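Local structure of COG0546: Predicted phosphatases (Streptococcus pneumoniae, 2AH5) at residues F30-V35 and V68-S73. The protein is of unknown function but is probably a phosphatase or related hydrolase of the haloacid dehalogenase-like family. Residues are numbered along the deposited sequence; the frame is centred on the assembly and turned at random.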
loop_
_atom_site.group_PDB
_atom_site.type_symbol
_atom_site.label_atom_id
_atom_site.label_comp_id
_atom_site.label_asym_id
_atom_site.label_seq_id
_atom_site.Cartn_x
_atom_site.Cartn_y
_atom_site.Cartn_z
ATOM N N PHE A 30 -21.014 -4.180 -6.627
ATOM C CA PHE A 30 -22.029 -5.205 -6.379
ATOM C C PHE A 30 -23.462 -4.685 -6.564
ATOM O O PHE A 30 -24.306 -5.414 -7.119
ATOM C CB PHE A 30 -21.820 -5.852 -5.013
ATOM C CG PHE A 30 -20.447 -6.490 -4.852
ATOM C CD1 PHE A 30 -19.987 -7.432 -5.772
ATOM C CD2 PHE A 30 -19.636 -6.155 -3.782
ATOM C CE1 PHE A 30 -18.707 -8.035 -5.624
ATOM C CE2 PHE A 30 -18.368 -6.732 -3.629
ATOM C CZ PHE A 30 -17.904 -7.673 -4.562
ATOM N N LYS A 31 -23.735 -3.456 -6.121
ATOM C CA LYS A 31 -25.040 -2.804 -6.400
ATOM C C LYS A 31 -25.311 -2.756 -7.926
ATOM O O LYS A 31 -26.386 -3.118 -8.393
ATOM C CB LYS A 31 -25.105 -1.398 -5.792
ATOM C CG LYS A 31 -26.267 -0.529 -6.362
ATOM C CD LYS A 31 -26.290 0.868 -5.814
ATOM C CE LYS A 31 -27.420 1.656 -6.456
ATOM N NZ LYS A 31 -27.703 2.943 -5.746
ATOM N N GLU A 32 -24.318 -2.334 -8.708
ATOM C CA GLU A 32 -24.520 -2.208 -10.155
ATOM C C GLU A 32 -24.693 -3.549 -10.836
ATOM O O GLU A 32 -25.486 -3.678 -11.804
ATOM C CB GLU A 32 -23.380 -1.403 -10.803
ATOM C CG GLU A 32 -23.380 0.097 -10.424
ATOM C CD GLU A 32 -24.718 0.776 -10.726
ATOM O OE1 GLU A 32 -25.147 0.733 -11.888
ATOM O OE2 GLU A 32 -25.348 1.313 -9.794
ATOM N N LEU A 33 -23.980 -4.556 -10.326
ATOM C CA LEU A 33 -24.068 -5.914 -10.873
ATOM C C LEU A 33 -25.313 -6.677 -10.376
ATOM O O LEU A 33 -25.648 -7.755 -10.892
ATOM C CB LEU A 33 -22.786 -6.688 -10.581
ATOM C CG LEU A 33 -21.513 -6.142 -11.249
ATOM C CD1 LEU A 33 -20.311 -6.999 -10.892
ATOM C CD2 LEU A 33 -21.632 -5.989 -12.772
ATOM N N GLY A 34 -25.978 -6.109 -9.377
ATOM C CA GLY A 34 -27.206 -6.655 -8.817
ATOM C C GLY A 34 -26.978 -7.904 -7.986
ATOM O O GLY A 34 -27.775 -8.838 -8.046
ATOM N N VAL A 35 -25.879 -7.924 -7.237
ATOM C CA VAL A 35 -25.471 -9.079 -6.420
ATOM C C VAL A 35 -25.274 -8.649 -4.974
ATOM O O VAL A 35 -24.894 -7.505 -4.720
ATOM C CB VAL A 35 -24.153 -9.732 -6.926
ATOM C CG1 VAL A 35 -24.312 -10.273 -8.347
ATOM C CG2 VAL A 35 -23.010 -8.760 -6.855
ATOM N N VAL A 68 -14.201 -4.741 -12.613
ATOM C CA VAL A 68 -13.032 -3.863 -12.474
ATOM C C VAL A 68 -13.283 -2.475 -13.057
ATOM O O VAL A 68 -12.952 -1.463 -12.441
ATOM C CB VAL A 68 -11.760 -4.515 -13.088
ATOM C CG1 VAL A 68 -10.576 -3.527 -13.110
ATOM C CG2 VAL A 68 -11.408 -5.750 -12.286
ATOM N N GLN A 69 -13.882 -2.427 -14.242
ATOM C CA GLN A 69 -14.249 -1.150 -14.839
ATOM C C GLN A 69 -15.165 -0.321 -13.956
ATOM O O GLN A 69 -14.902 0.866 -13.742
ATOM C CB GLN A 69 -14.865 -1.346 -16.225
ATOM C CG GLN A 69 -15.270 -0.032 -16.903
ATOM C CD GLN A 69 -15.924 -0.266 -18.264
ATOM O OE1 GLN A 69 -15.411 -1.028 -19.064
ATOM N NE2 GLN A 69 -17.049 0.395 -18.524
ATOM N N ILE A 70 -16.224 -0.936 -13.435
ATOM C CA ILE A 70 -17.207 -0.228 -12.617
ATOM C C ILE A 70 -16.530 0.263 -11.314
ATOM O O ILE A 70 -16.667 1.419 -10.920
ATOM C CB ILE A 70 -18.462 -1.111 -12.337
ATOM C CG1 ILE A 70 -19.273 -1.348 -13.626
ATOM C CG2 ILE A 70 -19.368 -0.475 -11.268
ATOM C CD1 ILE A 70 -20.237 -2.551 -13.532
ATOM N N TYR A 71 -15.790 -0.628 -10.659
ATOM C CA TYR A 71 -15.045 -0.265 -9.453
ATOM C C TYR A 71 -14.209 1.002 -9.652
ATOM O O TYR A 71 -14.242 1.931 -8.842
ATOM C CB TYR A 71 -14.145 -1.438 -9.044
ATOM C CG TYR A 71 -13.296 -1.143 -7.811
ATOM C CD1 TYR A 71 -13.648 -1.633 -6.566
ATOM C CD2 TYR A 71 -12.140 -0.374 -7.920
ATOM C CE1 TYR A 71 -12.856 -1.369 -5.439
ATOM C CE2 TYR A 71 -11.355 -0.095 -6.817
ATOM C CZ TYR A 71 -11.712 -0.589 -5.585
ATOM O OH TYR A 71 -10.905 -0.290 -4.490
ATOM N N ARG A 72 -13.449 1.022 -10.724
ATOM C CA ARG A 72 -12.579 2.167 -10.987
ATOM C C ARG A 72 -13.380 3.440 -11.260
ATOM O O ARG A 72 -12.929 4.538 -10.892
ATOM C CB ARG A 72 -11.599 1.857 -12.105
ATOM C CG ARG A 72 -10.690 0.694 -11.794
ATOM C CD ARG A 72 -9.368 0.852 -12.477
ATOM N NE ARG A 72 -8.398 -0.167 -12.057
ATOM C CZ ARG A 72 -7.825 -0.231 -10.850
ATOM N NH1 ARG A 72 -8.138 0.644 -9.902
ATOM N NH2 ARG A 72 -6.951 -1.201 -10.578
ATOM N N SER A 73 -14.574 3.280 -11.843
ATOM C CA SER A 73 -15.525 4.378 -12.072
ATOM C C SER A 73 -16.033 5.049 -10.792
ATOM O O SER A 73 -16.307 6.262 -10.785
ATOM C CB SER A 73 -16.726 3.918 -12.939
ATOM O OG SER A 73 -17.788 3.347 -12.167
#
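Ile70 reaches from helix 64-79 to the last turn of helix 19-33 and spreads its two branches over Leu33 and Glu32, an apolar contact at the protein surface. Its CD1 methyl meets the CD2 methyl of Leu33 at 3.8 Å. The other branch, CG2, lies 4.1 Å from both CB and CG of Glu32, so the glutamate contributes its aliphatic stem. With CG beside the backbone N and a bend at chi2 (-55°), the Glu32 chain lays these methylenes against Ile70 while its carboxylate turns away. Leu33 also packs on Ala67 and Glu66, about one turn before Ile70, and on Leu59 and Gln63 of the preceding loop; Ile70 further touches Tyr28.

Ser73 OG donates to Ile70 O at 2.6 Å, approaching in the carbonyl plane on a lone pair with a C=O...O angle of 127°, a side-chain bond back into its own helix. On the partner helix, Gly34 has positive phi and closes the C-terminal end of 19-33 with a Schellman motif: Val35 N binds Phe30 O at 3.0 Å and Gly34 N binds Lys31 O at 3.2 Å.

In the chain, both helices fall between strands 16-17 and 84-85, in the helical cap that this topology inserts after the first strand of the Rossmann-like core, as in C1-capped haloacid dehalogenase-like hydrolases.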